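Local coordinates for protein C.Elegans p53 tumor suppressor-like transcription factor (Caenorhabditis elegans, PDB 1T4W) that activates transcription by binding, through this zinc-containing DNA-binding domain, the same DNA consensus sequence as p53, and promotes apoptosis after genotoxic or cellular stress, at residues 186-189 with 190-193; 178-181 with 182-185. All coordinates share one frame; numbering follows the deposited sequence.

Both contacts lie on helix 181-194, the last helix of the domain: contact 2 joins the loop after strand 166-177 to the first turn of the helix, and contact 1 covers its later turns, the two centres about 12 Å apart. Each is a surface contact with one buried residue, Pro181 in contact 2 and Phe188 in contact 1, both meeting Trp32 of strand 29-33. Their chemistry follows their place. At the helix start, in 178-185, the amide bonds are uneven and a water ties a loop amide to Asp184. Further along, in 186-193, the backbone ladder is regular, and charged side chains reach round a single aromatic ring.

Contact 1 (186-189 with 190-193); sequences KNFC and ERED
Phe188 and Glu192, one helical turn apart, meet through a CH-pi contact: Glu192 CG stands over one ring face, 3.9 Å from the Phe188 ring centroid and 20° off its normal. The ring is set there by a first torsion of 178°, which places CG opposite the backbone N. A flat, apolar ring suits this buried side of the helix. Glu192 offers it the aliphatic CG, and its carboxylate, within 15° of the ring plane, finds partners beyond the turn, OE1 receiving Ser25 N and pairing with Lys195. Arg191 NH2 lies at the ring's edge, near its plane, 4.2 Å from Phe188 CD1, with the guanidinium almost perpendicular to the ring. One guanidinium face rests on the backbone, where Phe188 CA is 3.4 Å from Arg191 NH2.

The backbone forms a regular alpha-helical ladder, in which Glu190 N, Arg191 N, Glu192 N and Asp193 N donate to the carbonyls of Lys186, Asn187, Phe188 and Cys189. On the exposed side, Lys186 NZ and Glu190 OE2 stay 4.4 Å apart, too far for a salt bridge, and one water links them. Their long flexible chains suit that surface.

Were Phe188 replaced by an alanine, Glu192 CG would probably lose the aromatic face it covers, and a gap would be likely to open beside strand 29-33. In that strand, Tyr30 and Trp32 meet the Phe188 ring, while Ser24, in the loop between strands 19-23 and 29-33, touches both Phe188 and Glu192.

Contact 2 (178-181 with 182-185); sequences VAYP and RRDW
Tyr180, at the N-cap position of helix 181-194, offers its carbonyl O to Arg183 N at 2.9 Å, a bent bond (132° at the hydrogen) whose donor stands above the carbonyl plane. Tyr180 O also receives a weak bond from Asp184 N at 3.5 Å. One residue on, Pro181 O takes Trp185 N at 2.9 Å in a straighter alpha-helical bond. Proline suits the first turn because its nitrogen has no hydrogen to give and its ring restricts phi; its buried side chain rests on Trp32 of strand 29-33.

Among the side chains, Tyr180 and Arg183 cross at a slant. With CG opposite its backbone N (chi1 166°) and a bend at chi3, Arg183 folds back toward the tyrosine: Tyr180 CD2 lies over one guanidinium face, 3.8 Å from Arg183 NH1, the two planes 36° apart. Within the helix, Arg182 NH1 sits over the centre of the Trp185 ring, 3.2 Å above its plane, while Arg182 NE is held by Ser16 O. Trp185 also touches Ala20 and Ala22 of strand 19-23.

Asp184 points toward the preceding loop, where its carboxylate can accept from a water that bridges to the Tyr180 amide; its OD1 has a long, weak pairing with Arg176. Its OD2 lies 3.4 Å from Val178 CG2 and 2.9 Å from the oxygen of that water, which in turn accepts from Tyr180 N.

Contact 1 (186-189 with 190-193)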
loop_
_atom_site.group_PDB
_atom_site.type_symbol
_atom_site.label_atom_id
_atom_site.label_comp_id
_atom_site.label_asym_id
_atom_site.label_seq_id
_atom_site.Cartn_x
_atom_site.Cartn_y
_atom_site.Cartn_z
ATOM N N LYS A 186 7.910 -16.167 -7.784
ATOM C CA LYS A 186 8.442 -17.526 -7.714
ATOM C C LYS A 186 9.888 -17.545 -7.239
ATOM O O LYS A 186 10.279 -18.402 -6.416
ATOM C CB LYS A 186 8.306 -18.226 -9.069
ATOM C CG LYS A 186 8.925 -19.637 -9.157
ATOM C CD LYS A 186 8.402 -20.614 -8.084
ATOM C CE LYS A 186 6.914 -20.885 -8.170
ATOM N NZ LYS A 186 6.590 -22.235 -7.520
ATOM N N ASN A 187 10.687 -16.614 -7.754
ATOM C CA ASN A 187 12.082 -16.527 -7.338
ATOM C C ASN A 187 12.111 -16.242 -5.840
ATOM O O ASN A 187 12.898 -16.826 -5.098
ATOM C CB ASN A 187 12.816 -15.400 -8.080
ATOM C CG ASN A 187 13.160 -15.779 -9.509
ATOM O OD1 ASN A 187 13.158 -16.947 -9.846
ATOM N ND2 ASN A 187 13.487 -14.791 -10.340
ATOM N N PHE A 188 11.264 -15.321 -5.398
ATOM C CA PHE A 188 11.229 -14.990 -3.976
ATOM C C PHE A 188 10.889 -16.201 -3.101
ATOM O O PHE A 188 11.570 -16.471 -2.107
ATOM C CB PHE A 188 10.208 -13.878 -3.711
ATOM C CG PHE A 188 10.072 -13.508 -2.251
ATOM C CD1 PHE A 188 10.894 -12.544 -1.685
ATOM C CD2 PHE A 188 9.093 -14.097 -1.458
ATOM C CE1 PHE A 188 10.731 -12.164 -0.349
ATOM C CE2 PHE A 188 8.922 -13.724 -0.121
ATOM C CZ PHE A 188 9.735 -12.761 0.427
ATOM N N CYS A 189 9.826 -16.923 -3.457
ATOM C CA CYS A 189 9.426 -18.088 -2.687
ATOM C C CYS A 189 10.523 -19.165 -2.637
ATOM O O CYS A 189 10.825 -19.696 -1.561
ATOM C CB CYS A 189 8.123 -18.665 -3.254
ATOM S SG CYS A 189 6.710 -17.564 -2.985
ATOM N N GLU A 190 11.137 -19.470 -3.782
ATOM C CA GLU A 190 12.205 -20.484 -3.825
ATOM C C GLU A 190 13.380 -20.059 -2.962
ATOM O O GLU A 190 13.957 -20.886 -2.264
ATOM C CB GLU A 190 12.703 -20.720 -5.263
ATOM C CG GLU A 190 11.683 -21.402 -6.172
ATOM C CD GLU A 190 11.497 -22.881 -5.846
ATOM O OE1 GLU A 190 12.477 -23.644 -5.974
ATOM O OE2 GLU A 190 10.381 -23.281 -5.459
ATOM N N ARG A 191 13.754 -18.781 -3.015
ATOM C CA ARG A 191 14.868 -18.309 -2.201
ATOM C C ARG A 191 14.541 -18.406 -0.703
ATOM O O ARG A 191 15.382 -18.829 0.094
ATOM C CB ARG A 191 15.250 -16.867 -2.576
ATOM C CG ARG A 191 16.047 -16.779 -3.867
ATOM C CD ARG A 191 16.574 -15.375 -4.163
ATOM N NE ARG A 191 15.569 -14.468 -4.732
ATOM C CZ ARG A 191 14.742 -13.714 -4.010
ATOM N NH1 ARG A 191 14.794 -13.753 -2.685
ATOM N NH2 ARG A 191 13.871 -12.909 -4.610
ATOM N N GLU A 192 13.320 -18.028 -0.324
ATOM C CA GLU A 192 12.906 -18.107 1.076
ATOM C C GLU A 192 12.857 -19.543 1.580
ATOM O O GLU A 192 13.413 -19.844 2.635
ATOM C CB GLU A 192 11.525 -17.476 1.277
ATOM C CG GLU A 192 11.514 -15.987 1.143
ATOM C CD GLU A 192 12.283 -15.299 2.254
ATOM O OE1 GLU A 192 11.967 -15.543 3.429
ATOM O OE2 GLU A 192 13.188 -14.501 1.957
ATOM N N ASP A 193 12.192 -20.424 0.830
ATOM C CA ASP A 193 12.064 -21.823 1.220
ATOM C C ASP A 193 13.406 -22.533 1.255
ATOM O O ASP A 193 13.562 -23.540 1.935
ATOM C CB ASP A 193 11.143 -22.588 0.268
ATOM C CG ASP A 193 9.705 -22.095 0.311
ATOM O OD1 ASP A 193 9.302 -21.474 1.315
ATOM O OD2 ASP A 193 8.969 -22.354 -0.658
HETATM O O HOH W 1 8.202 -24.751 -7.373
#

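Contact 2 (178-181 with 182-185)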
loop_
_atom_site.group_PDB
_atom_site.type_symbol
_atom_site.label_atom_id
_atom_site.label_comp_id
_atom_site.label_asym_id
_atom_site.label_seq_id
_atom_site.Cartn_x
_atom_site.Cartn_y
_atom_site.Cartn_z
ATOM N N VAL A 178 6.234 -4.662 -11.618
ATOM C CA VAL A 178 7.067 -5.263 -12.651
ATOM C C VAL A 178 6.264 -5.817 -13.816
ATOM O O VAL A 178 5.046 -5.819 -13.785
ATOM C CB VAL A 178 7.847 -6.424 -12.032
ATOM C CG1 VAL A 178 8.695 -5.929 -10.886
ATOM C CG2 VAL A 178 6.845 -7.484 -11.511
ATOM N N ALA A 179 6.966 -6.336 -14.819
ATOM C CA ALA A 179 6.337 -6.898 -16.017
ATOM C C ALA A 179 5.768 -8.316 -15.822
ATOM O O ALA A 179 4.698 -8.657 -16.336
ATOM C CB ALA A 179 7.362 -6.905 -17.163
ATOM N N TYR A 180 6.485 -9.139 -15.069
ATOM C CA TYR A 180 6.068 -10.518 -14.837
ATOM C C TYR A 180 6.049 -10.828 -13.336
ATOM O O TYR A 180 6.959 -11.474 -12.800
ATOM C CB TYR A 180 7.039 -11.442 -15.579
ATOM C CG TYR A 180 6.975 -11.232 -17.070
ATOM C CD1 TYR A 180 5.864 -11.658 -17.804
ATOM C CD2 TYR A 180 8.000 -10.568 -17.745
ATOM C CE1 TYR A 180 5.772 -11.422 -19.201
ATOM C CE2 TYR A 180 7.926 -10.318 -19.133
ATOM C CZ TYR A 180 6.815 -10.747 -19.845
ATOM O OH TYR A 180 6.734 -10.492 -21.192
ATOM N N PRO A 181 5.003 -10.371 -12.637
ATOM C CA PRO A 181 4.940 -10.630 -11.195
ATOM C C PRO A 181 5.162 -12.089 -10.791
ATOM O O PRO A 181 5.763 -12.337 -9.747
ATOM C CB PRO A 181 3.552 -10.081 -10.791
ATOM C CG PRO A 181 2.782 -9.985 -12.099
ATOM C CD PRO A 181 3.839 -9.595 -13.102
ATOM N N ARG A 182 4.699 -13.058 -11.593
ATOM C CA ARG A 182 4.898 -14.466 -11.209
ATOM C C ARG A 182 6.363 -14.914 -11.243
ATOM O O ARG A 182 6.751 -15.785 -10.479
ATOM C CB ARG A 182 4.020 -15.411 -12.050
ATOM C CG ARG A 182 2.533 -15.322 -11.672
ATOM C CD ARG A 182 2.243 -15.918 -10.263
ATOM N NE ARG A 182 0.939 -15.488 -9.720
ATOM C CZ ARG A 182 0.518 -15.753 -8.485
ATOM N NH1 ARG A 182 1.277 -16.453 -7.660
ATOM N NH2 ARG A 182 -0.649 -15.298 -8.063
ATOM N N ARG A 183 7.173 -14.324 -12.120
ATOM C CA ARG A 183 8.593 -14.661 -12.162
ATOM C C ARG A 183 9.240 -14.242 -10.834
ATOM O O ARG A 183 9.869 -15.054 -10.146
ATOM C CB ARG A 183 9.304 -13.928 -13.305
ATOM C CG ARG A 183 10.841 -13.951 -13.211
ATOM C CD ARG A 183 11.474 -13.058 -14.269
ATOM N NE ARG A 183 11.042 -13.430 -15.618
ATOM C CZ ARG A 183 11.223 -12.667 -16.697
ATOM N NH1 ARG A 183 10.810 -13.076 -17.887
ATOM N NH2 ARG A 183 11.813 -11.486 -16.589
ATOM N N ASP A 184 9.051 -12.978 -10.464
ATOM C CA ASP A 184 9.648 -12.452 -9.245
ATOM C C ASP A 184 9.111 -13.126 -7.978
ATOM O O ASP A 184 9.868 -13.424 -7.050
ATOM C CB ASP A 184 9.455 -10.932 -9.198
ATOM C CG ASP A 184 10.213 -10.217 -10.325
ATOM O OD1 ASP A 184 11.407 -10.498 -10.471
ATOM O OD2 ASP A 184 9.630 -9.387 -11.051
ATOM N N TRP A 185 7.806 -13.359 -7.946
ATOM C CA TRP A 185 7.174 -14.045 -6.822
ATOM C C TRP A 185 7.775 -15.449 -6.670
ATOM O O TRP A 185 8.099 -15.885 -5.554
ATOM C CB TRP A 185 5.672 -14.196 -7.072
ATOM C CG TRP A 185 4.986 -15.241 -6.195
ATOM C CD1 TRP A 185 4.574 -15.084 -4.899
ATOM C CD2 TRP A 185 4.568 -16.562 -6.589
ATOM N NE1 TRP A 185 3.918 -16.218 -4.467
ATOM C CE2 TRP A 185 3.901 -17.138 -5.483
ATOM C CE3 TRP A 185 4.689 -17.309 -7.770
ATOM C CZ2 TRP A 185 3.355 -18.431 -5.520
ATOM C CZ3 TRP A 185 4.145 -18.601 -7.809
ATOM C CH2 TRP A 185 3.487 -19.146 -6.690
HETATM O O HOH W 2 9.105 -8.974 -13.829
#